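Local coordinates for peptide ABC transporter, peptide-binding protein (Thermus thermophilus, PDB 2D5W) that binds oligopeptides, here captured with a pentapeptide, and probably hands them to an ABC transporter for uptake into the cell, at residues A[329-334]-A[405-410]; A[339-344]-A[349-354]; A[372-377]-A[429-434]; A[379-384]-A[392-397]. All blocks are in the same frame, centred on the assembly; numbering follows the deposited sequence.

Contact 1: A[329-334]-A[405-410]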
loop_
_atom_site.group_PDB
_atom_site.type_symbol
_atom_site.label_atom_id
_atom_site.label_comp_id
_atom_site.label_asym_id
_atom_site.label_seq_id
_atom_site.Cartn_x
_atom_site.Cartn_y
_atom_site.Cartn_z
ATOM N N GLN A 329 -1.763 7.042 24.546
ATOM C CA GLN A 329 -1.536 5.898 25.421
ATOM C C GLN A 329 -2.847 5.544 26.132
ATOM O O GLN A 329 -3.181 4.369 26.287
ATOM C CB GLN A 329 -0.460 6.226 26.456
ATOM C CG GLN A 329 0.893 6.563 25.855
ATOM C CD GLN A 329 1.901 6.986 26.901
ATOM O OE1 GLN A 329 1.542 7.594 27.907
ATOM N NE2 GLN A 329 3.169 6.682 26.664
ATOM N N ALA A 330 -3.591 6.565 26.557
ATOM C CA ALA A 330 -4.861 6.345 27.243
ATOM C C ALA A 330 -5.832 5.605 26.333
ATOM O O ALA A 330 -6.469 4.634 26.745
ATOM C CB ALA A 330 -5.463 7.682 27.673
ATOM N N ILE A 331 -5.953 6.067 25.094
ATOM C CA ILE A 331 -6.857 5.421 24.157
ATOM C C ILE A 331 -6.466 3.962 23.942
ATOM O O ILE A 331 -7.325 3.081 23.960
ATOM C CB ILE A 331 -6.885 6.159 22.796
ATOM C CG1 ILE A 331 -7.516 7.547 22.972
ATOM C CG2 ILE A 331 -7.682 5.347 21.771
ATOM C CD1 ILE A 331 -7.433 8.429 21.735
ATOM N N LEU A 332 -5.174 3.695 23.763
ATOM C CA LEU A 332 -4.747 2.319 23.531
ATOM C C LEU A 332 -5.058 1.413 24.722
ATOM O O LEU A 332 -5.437 0.253 24.540
ATOM C CB LEU A 332 -3.253 2.261 23.182
ATOM C CG LEU A 332 -2.767 0.913 22.624
ATOM C CD1 LEU A 332 -3.637 0.491 21.441
ATOM C CD2 LEU A 332 -1.307 1.018 22.205
ATOM N N HIS A 333 -4.897 1.933 25.938
ATOM C CA HIS A 333 -5.202 1.152 27.139
ATOM C C HIS A 333 -6.697 0.831 27.199
ATOM O O HIS A 333 -7.111 -0.104 27.889
ATOM C CB HIS A 333 -4.817 1.916 28.416
ATOM C CG HIS A 333 -3.377 1.780 28.805
ATOM N ND1 HIS A 333 -2.765 0.560 28.997
ATOM C CD2 HIS A 333 -2.443 2.717 29.097
ATOM C CE1 HIS A 333 -1.517 0.751 29.392
ATOM N NE2 HIS A 333 -1.299 2.052 29.462
ATOM N N ALA A 334 -7.503 1.613 26.484
ATOM C CA ALA A 334 -8.948 1.406 26.464
ATOM C C ALA A 334 -9.408 0.506 25.319
ATOM O O ALA A 334 -10.592 0.202 25.208
ATOM C CB ALA A 334 -9.664 2.748 26.393
ATOM N N PHE A 405 -14.987 15.104 24.698
ATOM C CA PHE A 405 -14.179 14.071 24.076
ATOM C C PHE A 405 -15.001 13.147 23.185
ATOM O O PHE A 405 -15.289 12.000 23.535
ATOM C CB PHE A 405 -13.417 13.265 25.133
ATOM C CG PHE A 405 -12.108 12.701 24.635
ATOM C CD1 PHE A 405 -10.940 12.874 25.371
ATOM C CD2 PHE A 405 -12.039 12.011 23.426
ATOM C CE1 PHE A 405 -9.721 12.374 24.911
ATOM C CE2 PHE A 405 -10.824 11.506 22.958
ATOM C CZ PHE A 405 -9.665 11.688 23.703
ATOM N N GLU A 406 -15.401 13.690 22.042
ATOM C CA GLU A 406 -16.118 12.941 21.019
ATOM C C GLU A 406 -15.102 12.958 19.890
ATOM O O GLU A 406 -14.758 14.023 19.369
ATOM C CB GLU A 406 -17.394 13.655 20.582
ATOM C CG GLU A 406 -18.126 12.934 19.461
ATOM C CD GLU A 406 -19.351 13.681 18.981
ATOM O OE1 GLU A 406 -20.270 13.904 19.796
ATOM O OE2 GLU A 406 -19.393 14.047 17.789
ATOM N N ILE A 407 -14.609 11.782 19.525
ATOM C CA ILE A 407 -13.584 11.678 18.501
ATOM C C ILE A 407 -14.084 10.988 17.239
ATOM O O ILE A 407 -14.816 10.000 17.306
ATOM C CB ILE A 407 -12.356 10.927 19.089
ATOM C CG1 ILE A 407 -11.180 10.968 18.116
ATOM C CG2 ILE A 407 -12.737 9.492 19.441
ATOM C CD1 ILE A 407 -9.885 10.466 18.720
ATOM N N GLU A 408 -13.700 11.525 16.087
ATOM C CA GLU A 408 -14.095 10.947 14.812
ATOM C C GLU A 408 -13.368 9.615 14.644
ATOM O O GLU A 408 -12.203 9.491 15.015
ATOM C CB GLU A 408 -13.724 11.888 13.661
ATOM C CG GLU A 408 -14.194 11.392 12.298
ATOM C CD GLU A 408 -13.749 12.279 11.148
ATOM O OE1 GLU A 408 -14.624 12.800 10.428
ATOM O OE2 GLU A 408 -12.527 12.450 10.954
ATOM N N TYR A 409 -14.060 8.620 14.097
ATOM C CA TYR A 409 -13.473 7.297 13.879
ATOM C C TYR A 409 -13.865 6.876 12.468
ATOM O O TYR A 409 -15.013 6.502 12.200
ATOM C CB TYR A 409 -14.014 6.321 14.930
ATOM C CG TYR A 409 -13.305 4.985 15.075
ATOM C CD1 TYR A 409 -13.537 4.198 16.201
ATOM C CD2 TYR A 409 -12.453 4.482 14.087
ATOM C CE1 TYR A 409 -12.951 2.949 16.349
ATOM C CE2 TYR A 409 -11.857 3.217 14.227
ATOM C CZ TYR A 409 -12.116 2.460 15.365
ATOM O OH TYR A 409 -11.564 1.208 15.539
ATOM N N VAL A 410 -12.892 6.968 11.571
ATOM C CA VAL A 410 -13.073 6.649 10.165
ATOM C C VAL A 410 -12.494 5.303 9.770
ATOM O O VAL A 410 -11.422 4.924 10.225
ATOM C CB VAL A 410 -12.359 7.700 9.271
ATOM C CG1 VAL A 410 -12.507 7.337 7.802
ATOM C CG2 VAL A 410 -12.905 9.083 9.550
#

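Contact 2: A[339-344]-A[349-354]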
loop_
_atom_site.group_PDB
_atom_site.type_symbol
_atom_site.label_atom_id
_atom_site.label_comp_id
_atom_site.label_asym_id
_atom_site.label_seq_id
_atom_site.Cartn_x
_atom_site.Cartn_y
_atom_site.Cartn_z
ATOM N N GLY A 339 -8.610 -9.068 23.651
ATOM C CA GLY A 339 -9.944 -9.639 23.689
ATOM C C GLY A 339 -10.522 -9.720 22.288
ATOM O O GLY A 339 -11.190 -10.690 21.930
ATOM N N LEU A 340 -10.251 -8.694 21.487
ATOM C CA LEU A 340 -10.735 -8.632 20.115
ATOM C C LEU A 340 -10.149 -9.739 19.243
ATOM O O LEU A 340 -10.887 -10.469 18.585
ATOM C CB LEU A 340 -10.395 -7.267 19.508
ATOM C CG LEU A 340 -10.907 -6.899 18.112
ATOM C CD1 LEU A 340 -10.221 -7.716 17.026
ATOM C CD2 LEU A 340 -12.398 -7.075 18.096
ATOM N N VAL A 341 -8.826 -9.881 19.230
ATOM C CA VAL A 341 -8.242 -10.909 18.374
ATOM C C VAL A 341 -8.616 -12.317 18.821
ATOM O O VAL A 341 -8.739 -13.218 17.994
ATOM C CB VAL A 341 -6.691 -10.779 18.246
ATOM C CG1 VAL A 341 -6.331 -9.399 17.704
ATOM C CG2 VAL A 341 -6.013 -11.043 19.574
ATOM N N LYS A 342 -8.812 -12.508 20.123
ATOM C CA LYS A 342 -9.206 -13.818 20.630
ATOM C C LYS A 342 -10.616 -14.151 20.142
ATOM O O LYS A 342 -10.851 -15.205 19.553
ATOM C CB LYS A 342 -9.183 -13.829 22.160
ATOM C CG LYS A 342 -9.694 -15.130 22.767
ATOM C CD LYS A 342 -9.669 -15.087 24.286
ATOM C CE LYS A 342 -10.271 -16.350 24.885
ATOM N NZ LYS A 342 -11.701 -16.519 24.502
ATOM N N ALA A 343 -11.551 -13.239 20.377
ATOM C CA ALA A 343 -12.938 -13.455 19.980
ATOM C C ALA A 343 -13.154 -13.484 18.469
ATOM O O ALA A 343 -13.884 -14.328 17.957
ATOM C CB ALA A 343 -13.824 -12.382 20.602
ATOM N N PHE A 344 -12.508 -12.564 17.761
ATOM C CA PHE A 344 -12.665 -12.448 16.314
ATOM C C PHE A 344 -11.858 -13.426 15.469
ATOM O O PHE A 344 -12.343 -13.904 14.441
ATOM C CB PHE A 344 -12.280 -11.033 15.859
ATOM C CG PHE A 344 -13.304 -9.968 16.166
ATOM C CD1 PHE A 344 -14.135 -10.052 17.278
ATOM C CD2 PHE A 344 -13.393 -8.840 15.351
ATOM C CE1 PHE A 344 -15.042 -9.025 17.572
ATOM C CE2 PHE A 344 -14.292 -7.813 15.637
ATOM C CZ PHE A 344 -15.118 -7.907 16.750
ATOM N N GLN A 349 -4.450 -13.941 14.418
ATOM C CA GLN A 349 -3.893 -12.693 13.890
ATOM C C GLN A 349 -3.577 -12.016 15.217
ATOM O O GLN A 349 -4.473 -11.536 15.914
ATOM C CB GLN A 349 -4.920 -11.913 13.065
ATOM C CG GLN A 349 -5.110 -12.523 11.678
ATOM C CD GLN A 349 -5.899 -11.653 10.718
ATOM O OE1 GLN A 349 -5.572 -11.571 9.533
ATOM N NE2 GLN A 349 -6.953 -11.014 11.217
ATOM N N PRO A 350 -2.291 -11.994 15.597
ATOM C CA PRO A 350 -1.828 -11.408 16.856
ATOM C C PRO A 350 -1.835 -9.904 17.010
ATOM O O PRO A 350 -1.656 -9.163 16.047
ATOM C CB PRO A 350 -0.421 -11.968 16.983
ATOM C CG PRO A 350 0.053 -11.908 15.562
ATOM C CD PRO A 350 -1.141 -12.445 14.786
ATOM N N VAL A 351 -2.024 -9.468 18.249
ATOM C CA VAL A 351 -1.996 -8.056 18.571
ATOM C C VAL A 351 -0.609 -7.547 18.185
ATOM O O VAL A 351 0.399 -8.227 18.413
ATOM C CB VAL A 351 -2.221 -7.833 20.082
ATOM C CG1 VAL A 351 -2.017 -6.367 20.430
ATOM C CG2 VAL A 351 -3.624 -8.280 20.469
ATOM N N ALA A 352 -0.576 -6.362 17.585
ATOM C CA ALA A 352 0.663 -5.727 17.156
ATOM C C ALA A 352 1.027 -4.617 18.136
ATOM O O ALA A 352 0.144 -3.923 18.650
ATOM C CB ALA A 352 0.489 -5.148 15.761
ATOM N N HIS A 353 2.327 -4.446 18.372
ATOM C CA HIS A 353 2.826 -3.424 19.292
ATOM C C HIS A 353 3.798 -2.480 18.591
ATOM O O HIS A 353 4.275 -1.508 19.181
ATOM C CB HIS A 353 3.525 -4.095 20.473
ATOM C CG HIS A 353 2.661 -5.078 21.194
ATOM N ND1 HIS A 353 1.597 -4.693 21.981
ATOM C CD2 HIS A 353 2.673 -6.430 21.213
ATOM C CE1 HIS A 353 0.990 -5.768 22.453
ATOM N NE2 HIS A 353 1.624 -6.836 22.000
ATOM N N THR A 354 4.087 -2.790 17.329
ATOM C CA THR A 354 4.990 -2.004 16.496
ATOM C C THR A 354 4.404 -1.991 15.078
ATOM O O THR A 354 3.399 -2.658 14.831
ATOM C CB THR A 354 6.410 -2.615 16.517
ATOM O OG1 THR A 354 7.281 -1.831 15.699
ATOM C CG2 THR A 354 6.393 -4.051 16.026
#

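Contact 3: A[372-377]-A[429-434]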
loop_
_atom_site.group_PDB
_atom_site.type_symbol
_atom_site.label_atom_id
_atom_site.label_comp_id
_atom_site.label_asym_id
_atom_site.label_seq_id
_atom_site.Cartn_x
_atom_site.Cartn_y
_atom_site.Cartn_z
ATOM N N PHE A 372 -4.838 -3.883 28.039
ATOM C CA PHE A 372 -6.176 -3.343 28.221
ATOM C C PHE A 372 -6.367 -3.052 29.707
ATOM O O PHE A 372 -6.328 -3.964 30.532
ATOM C CB PHE A 372 -7.217 -4.356 27.746
ATOM C CG PHE A 372 -8.635 -3.909 27.952
ATOM C CD1 PHE A 372 -9.090 -2.720 27.395
ATOM C CD2 PHE A 372 -9.515 -4.676 28.705
ATOM C CE1 PHE A 372 -10.404 -2.300 27.586
ATOM C CE2 PHE A 372 -10.832 -4.265 28.902
ATOM C CZ PHE A 372 -11.276 -3.075 28.341
ATOM N N ASP A 373 -6.552 -1.780 30.042
ATOM C CA ASP A 373 -6.742 -1.369 31.432
ATOM C C ASP A 373 -7.438 -0.014 31.459
ATOM O O ASP A 373 -6.800 1.028 31.291
ATOM C CB ASP A 373 -5.393 -1.256 32.143
ATOM C CG ASP A 373 -5.536 -1.044 33.639
ATOM O OD1 ASP A 373 -6.499 -0.375 34.065
ATOM O OD2 ASP A 373 -4.673 -1.541 34.392
ATOM N N LEU A 374 -8.746 -0.032 31.680
ATOM C CA LEU A 374 -9.516 1.201 31.712
ATOM C C LEU A 374 -9.100 2.130 32.848
ATOM O O LEU A 374 -9.215 3.346 32.728
ATOM C CB LEU A 374 -11.010 0.885 31.802
ATOM C CG LEU A 374 -11.584 0.127 30.599
ATOM C CD1 LEU A 374 -13.070 -0.112 30.809
ATOM C CD2 LEU A 374 -11.351 0.923 29.323
ATOM N N LYS A 375 -8.615 1.562 33.947
ATOM C CA LYS A 375 -8.184 2.382 35.073
ATOM C C LYS A 375 -6.996 3.250 34.675
ATOM O O LYS A 375 -6.942 4.435 35.010
ATOM C CB LYS A 375 -7.804 1.501 36.266
ATOM C CG LYS A 375 -8.979 0.775 36.897
ATOM C CD LYS A 375 -8.541 -0.066 38.088
ATOM C CE LYS A 375 -7.914 0.789 39.181
ATOM N NZ LYS A 375 -8.862 1.812 39.704
ATOM N N LYS A 376 -6.043 2.661 33.958
ATOM C CA LYS A 376 -4.873 3.411 33.517
ATOM C C LYS A 376 -5.286 4.503 32.537
ATOM O O LYS A 376 -4.768 5.617 32.582
ATOM C CB LYS A 376 -3.844 2.484 32.862
ATOM C CG LYS A 376 -3.061 1.638 33.851
ATOM C CD LYS A 376 -1.919 0.901 33.166
ATOM C CE LYS A 376 -1.072 0.144 34.176
ATOM N NZ LYS A 376 0.076 -0.546 33.527
ATOM N N ALA A 377 -6.224 4.182 31.651
ATOM C CA ALA A 377 -6.703 5.155 30.675
ATOM C C ALA A 377 -7.346 6.336 31.397
ATOM O O ALA A 377 -7.074 7.492 31.079
ATOM C CB ALA A 377 -7.709 4.504 29.728
ATOM N N LEU A 429 -14.626 2.404 25.249
ATOM C CA LEU A 429 -14.251 3.811 25.268
ATOM C C LEU A 429 -15.321 4.628 25.990
ATOM O O LEU A 429 -15.008 5.556 26.742
ATOM C CB LEU A 429 -14.058 4.325 23.836
ATOM C CG LEU A 429 -12.779 3.839 23.145
ATOM C CD1 LEU A 429 -12.874 4.068 21.648
ATOM C CD2 LEU A 429 -11.578 4.577 23.723
ATOM N N LYS A 430 -16.583 4.270 25.782
ATOM C CA LYS A 430 -17.677 4.985 26.425
ATOM C C LYS A 430 -17.605 4.869 27.948
ATOM O O LYS A 430 -17.942 5.813 28.659
ATOM C CB LYS A 430 -19.023 4.457 25.923
ATOM C CG LYS A 430 -20.224 5.182 26.512
ATOM C CD LYS A 430 -21.538 4.658 25.951
ATOM C CE LYS A 430 -21.668 4.938 24.463
ATOM N NZ LYS A 430 -22.981 4.474 23.932
ATOM N N LYS A 431 -17.159 3.720 28.448
ATOM C CA LYS A 431 -17.057 3.510 29.890
ATOM C C LYS A 431 -16.147 4.533 30.558
ATOM O O LYS A 431 -16.366 4.893 31.716
ATOM C CB LYS A 431 -16.550 2.097 30.195
ATOM C CG LYS A 431 -17.504 0.999 29.751
ATOM C CD LYS A 431 -16.994 -0.377 30.145
ATOM C CE LYS A 431 -17.939 -1.467 29.663
ATOM N NZ LYS A 431 -17.483 -2.821 30.083
ATOM N N ILE A 432 -15.124 4.997 29.843
ATOM C CA ILE A 432 -14.215 5.988 30.411
ATOM C C ILE A 432 -14.505 7.407 29.925
ATOM O O ILE A 432 -13.725 8.326 30.171
ATOM C CB ILE A 432 -12.734 5.648 30.131
ATOM C CG1 ILE A 432 -12.481 5.558 28.625
ATOM C CG2 ILE A 432 -12.367 4.354 30.838
ATOM C CD1 ILE A 432 -11.021 5.396 28.260
ATOM N N GLY A 433 -15.617 7.582 29.220
ATOM C CA GLY A 433 -15.988 8.913 28.777
ATOM C C GLY A 433 -15.558 9.378 27.404
ATOM O O GLY A 433 -15.585 10.577 27.129
ATOM N N ILE A 434 -15.140 8.458 26.542
ATOM C CA ILE A 434 -14.765 8.848 25.191
ATOM C C ILE A 434 -15.872 8.388 24.253
ATOM O O ILE A 434 -16.192 7.202 24.188
ATOM C CB ILE A 434 -13.412 8.229 24.759
ATOM C CG1 ILE A 434 -12.270 8.876 25.552
ATOM C CG2 ILE A 434 -13.200 8.433 23.255
ATOM C CD1 ILE A 434 -10.888 8.334 25.216
#

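Contact 4: A[379-384]-A[392-397]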
loop_
_atom_site.group_PDB
_atom_site.type_symbol
_atom_site.label_atom_id
_atom_site.label_comp_id
_atom_site.label_asym_id
_atom_site.label_seq_id
_atom_site.Cartn_x
_atom_site.Cartn_y
_atom_site.Cartn_z
ATOM N N ALA A 379 -6.871 7.414 34.465
ATOM C CA ALA A 379 -5.874 8.195 35.189
ATOM C C ALA A 379 -5.128 9.156 34.263
ATOM O O ALA A 379 -4.905 10.315 34.607
ATOM C CB ALA A 379 -4.886 7.266 35.882
ATOM N N LEU A 380 -4.739 8.668 33.087
ATOM C CA LEU A 380 -4.025 9.495 32.120
ATOM C C LEU A 380 -4.874 10.673 31.661
ATOM O O LEU A 380 -4.397 11.804 31.590
ATOM C CB LEU A 380 -3.616 8.656 30.907
ATOM C CG LEU A 380 -2.417 7.730 31.122
ATOM C CD1 LEU A 380 -2.376 6.666 30.037
ATOM C CD2 LEU A 380 -1.138 8.553 31.131
ATOM N N LEU A 381 -6.139 10.405 31.356
ATOM C CA LEU A 381 -7.033 11.459 30.900
ATOM C C LEU A 381 -7.338 12.467 32.005
ATOM O O LEU A 381 -7.456 13.662 31.746
ATOM C CB LEU A 381 -8.323 10.841 30.354
ATOM C CG LEU A 381 -8.104 9.998 29.091
ATOM C CD1 LEU A 381 -9.341 9.172 28.805
ATOM C CD2 LEU A 381 -7.767 10.905 27.914
ATOM N N ALA A 382 -7.454 11.987 33.239
ATOM C CA ALA A 382 -7.732 12.872 34.366
ATOM C C ALA A 382 -6.571 13.840 34.567
ATOM O O ALA A 382 -6.772 15.009 34.895
ATOM C CB ALA A 382 -7.957 12.057 35.629
ATOM N N GLU A 383 -5.354 13.346 34.364
ATOM C CA GLU A 383 -4.159 14.163 34.525
ATOM C C GLU A 383 -4.158 15.342 33.557
ATOM O O GLU A 383 -3.499 16.353 33.800
ATOM C CB GLU A 383 -2.909 13.308 34.305
ATOM C CG GLU A 383 -1.596 14.036 34.549
ATOM C CD GLU A 383 -0.389 13.133 34.361
ATOM O OE1 GLU A 383 0.750 13.617 34.533
ATOM O OE2 GLU A 383 -0.579 11.941 34.041
ATOM N N MET A 384 -4.899 15.216 32.461
ATOM C CA MET A 384 -4.957 16.283 31.473
ATOM C C MET A 384 -6.190 17.177 31.581
ATOM O O MET A 384 -6.537 17.890 30.639
ATOM C CB MET A 384 -4.832 15.696 30.065
ATOM C CG MET A 384 -3.450 15.104 29.807
ATOM S SD MET A 384 -3.224 14.429 28.155
ATOM C CE MET A 384 -4.202 12.924 28.283
ATOM N N GLY A 392 -21.983 11.421 30.602
ATOM C CA GLY A 392 -20.946 10.422 30.798
ATOM C C GLY A 392 -19.718 10.597 29.925
ATOM O O GLY A 392 -18.800 9.782 29.986
ATOM N N ILE A 393 -19.690 11.659 29.125
ATOM C CA ILE A 393 -18.568 11.914 28.226
ATOM C C ILE A 393 -17.653 13.005 28.779
ATOM O O ILE A 393 -18.117 14.042 29.259
ATOM C CB ILE A 393 -19.091 12.310 26.822
ATOM C CG1 ILE A 393 -19.949 11.169 26.257
ATOM C CG2 ILE A 393 -17.931 12.638 25.889
ATOM C CD1 ILE A 393 -19.265 9.808 26.235
ATOM N N LEU A 394 -16.349 12.763 28.714
ATOM C CA LEU A 394 -15.366 13.707 29.233
ATOM C C LEU A 394 -15.437 15.099 28.623
ATOM O O LEU A 394 -15.707 15.262 27.432
ATOM C CB LEU A 394 -13.955 13.148 29.039
ATOM C CG LEU A 394 -13.643 11.835 29.758
ATOM C CD1 LEU A 394 -12.311 11.297 29.263
ATOM C CD2 LEU A 394 -13.618 12.054 31.262
ATOM N N GLN A 395 -15.181 16.096 29.466
ATOM C CA GLN A 395 -15.179 17.499 29.069
ATOM C C GLN A 395 -14.000 18.201 29.731
ATOM O O GLN A 395 -13.501 17.759 30.766
ATOM C CB GLN A 395 -16.454 18.212 29.542
ATOM C CG GLN A 395 -17.762 17.665 29.011
ATOM C CD GLN A 395 -18.968 18.426 29.554
ATOM O OE1 GLN A 395 -20.107 18.155 29.177
ATOM N NE2 GLN A 395 -18.718 19.380 30.445
ATOM N N ARG A 396 -13.563 19.297 29.121
ATOM C CA ARG A 396 -12.492 20.120 29.669
ATOM C C ARG A 396 -12.503 21.448 28.925
ATOM O O ARG A 396 -13.176 21.590 27.904
ATOM C CB ARG A 396 -11.124 19.437 29.538
ATOM C CG ARG A 396 -10.516 19.422 28.149
ATOM C CD ARG A 396 -9.097 18.880 28.208
ATOM N NE ARG A 396 -8.449 18.881 26.900
ATOM C CZ ARG A 396 -7.156 18.649 26.703
ATOM N NH1 ARG A 396 -6.657 18.672 25.474
ATOM N NH2 ARG A 396 -6.355 18.398 27.731
ATOM N N THR A 397 -11.782 22.432 29.449
ATOM C CA THR A 397 -11.732 23.738 28.812
ATOM C C THR A 397 -10.398 23.936 28.103
ATOM O O THR A 397 -9.344 23.651 28.664
ATOM C CB THR A 397 -11.930 24.865 29.847
ATOM O OG1 THR A 397 -13.171 24.663 30.536
ATOM C CG2 THR A 397 -11.959 26.223 29.161
#

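Contact 1: A[329-334]-A[405-410]
I331 O accepts A334 N at 2.9 Å, while A330 O takes the same N-H only weakly. This short turn tightens the end of helix 325-333. From it the I331 side chain reaches out to strand 401-410: CD1 lies anti to CA (chi2 173°), so the outer branch is extended and its terminal methyl makes every touch across the contact. That methyl stands 4.4 Å from F405 CZ, which it approaches obliquely to the ring. It stands equally far, 4.4 Å, from the CD1 methyl of I407, two residues further on. The two targets subtend about 71° at the methyl, so it touches both from one side without lying between them. The 10.8 Å separating the CA atoms of I331 and I407 confirms that helix and strand meet through long side chains alone, and 77 Å² of buried surface marks a light, purely apolar touch. F405 and I407 turn the same way from the strand. I434 packs against I331, F405 and I407 alike. W386 meets the F405 ring, and the strand itself pairs with neighbours on both sides: F405 with L394 of strand 394-398, and I407 with K437 of strand 435-438.

Contact 2: A[339-344]-A[349-354]
V341 and V351 supply the apolar part of this contact, joining the helix 337-345 to the loop that follows it. Their CG2 methyls meet at 3.8 Å, and the two side chains cross at about a right angle, so they touch at the methyl ends and do not lie along one another. V351 CG2 is anti to its own carbonyl carbon, beside the backbone N, and in that setting it also comes within 4.0 Å of V341 CG1. A second kind of approach is aliphatic carbon to carbonyl: the methine CB of V341 lies 3.3 Å from Q349 O, and its methyl CG1 lies 3.4 Å from that oxygen. Both are carbon contacts, close but not hydrogen bonds. Polar bonding belongs to the surroundings. The side-chain OE1 of Q349 accepts from A551 N, P350 and A352 bond through their backbones to F549 and L547, and V341 pairs with G347, all of which tie the loop to strand 544-557 and to the end of the helix. Q349 O is buried here with no partner in the model. A carbonyl dipole facing a valine in this way probably pays some cost in lost solvation, which the neighbouring strand bonds and methyl packing may offset.

Contact 3: A[372-377]-A[429-434]
I432 forms the tight part of the contact with A377 and L374, while K431 makes its looser margin. On the tight side, I432 sends out two branches: CD1 comes 3.7 Å from A377 CB, and CG2 sits 3.8 Å from both CB and O of L374. With chi1 at 59°, CG1 is wedged between the backbone N and the carbonyl carbon, which leaves CG2 beside N and lets one branch meet L374 and the other A377, one turn on. On the exposed side, only aliphatic carbons meet: L374 CD1 lies 4.0 Å from K431 CD, the lysine chain running extended beyond CG so that its methylenes pass the leucine obliquely.

Two helix ends face each other here. D373 caps helix 374-383, its OD1 accepting K376 N at 3.1 Å from above the carboxylate plane, with a weaker bond from K375 N. Helix 416-431 closes with a Schellman motif: I434 N returns to L429 O at 2.9 Å and G433 N to K430 O, with G433 at positive phi (93°). I432 N reaches that same L429 O from the opposite face of its plane. A334, close to helix 325-333, packs on L374, L429 and I432, while G433 bonds through its backbone to L394 at strand 394-398.

Contact 4: A[379-384]-A[392-397]
R396 presents its guanidinium edge-on to M384 O, which lies only 5° out of the guanidinium plane. NH2 donates to that oxygen at 3.0 Å, with an N-H...O angle of 150°, and it arrives in the carbonyl plane, although the two planes are turned about 30° from each other. M384 CB, 3.9 Å from R396 NH2, stands off the guanidinium plane toward one face. The extended chain from CG to NE carries the guanidinium across, and R396 CD itself passes 3.7 Å from M384 O. NH1 donates to D319 O and NE is bonded as well, so the group is gripped at several points and its rotation is probably restricted. The R396 side chain also touches W386. This arrangement joins helix 374-383 to the beta hairpin made by the antiparallel strands 394-398 and 401-410; M384 follows the helix, where a backbone carbonyl lacking the next helical turn makes a natural acceptor, and a positive charge there would suit the helix dipole. One turn back along the helix, in the buried part of the contact, L381 meets L394. Their CD1 methyls are 3.7 Å apart, and the side chains cross at about a right angle. L394 CD1 also comes within 4.2 Å of L381 CB. W386 lies against both leucines.

In the fold
Contacts 1, 3 and 4 form one cluster, with centres 9 to 12 Å apart, whereas the centre of contact 2 is about 17 Å from that of contact 1, and contact 2 touches none of them. Contacts 1 and 2 are the buried pair: the first is purely apolar, while the second adds a buried carbonyl oxygen set against a valine. Contacts 3 and 4 are partly buried. Helix 374-383 serves both of these, giving its first turn to contact 3 and its last to contact 4, where the only hydrogen bond across any of the four contacts forms. Contacts 1 and 4 share neighbouring strands of one mixed sheet, consistent with one lobe of a periplasmic-binding-protein fold.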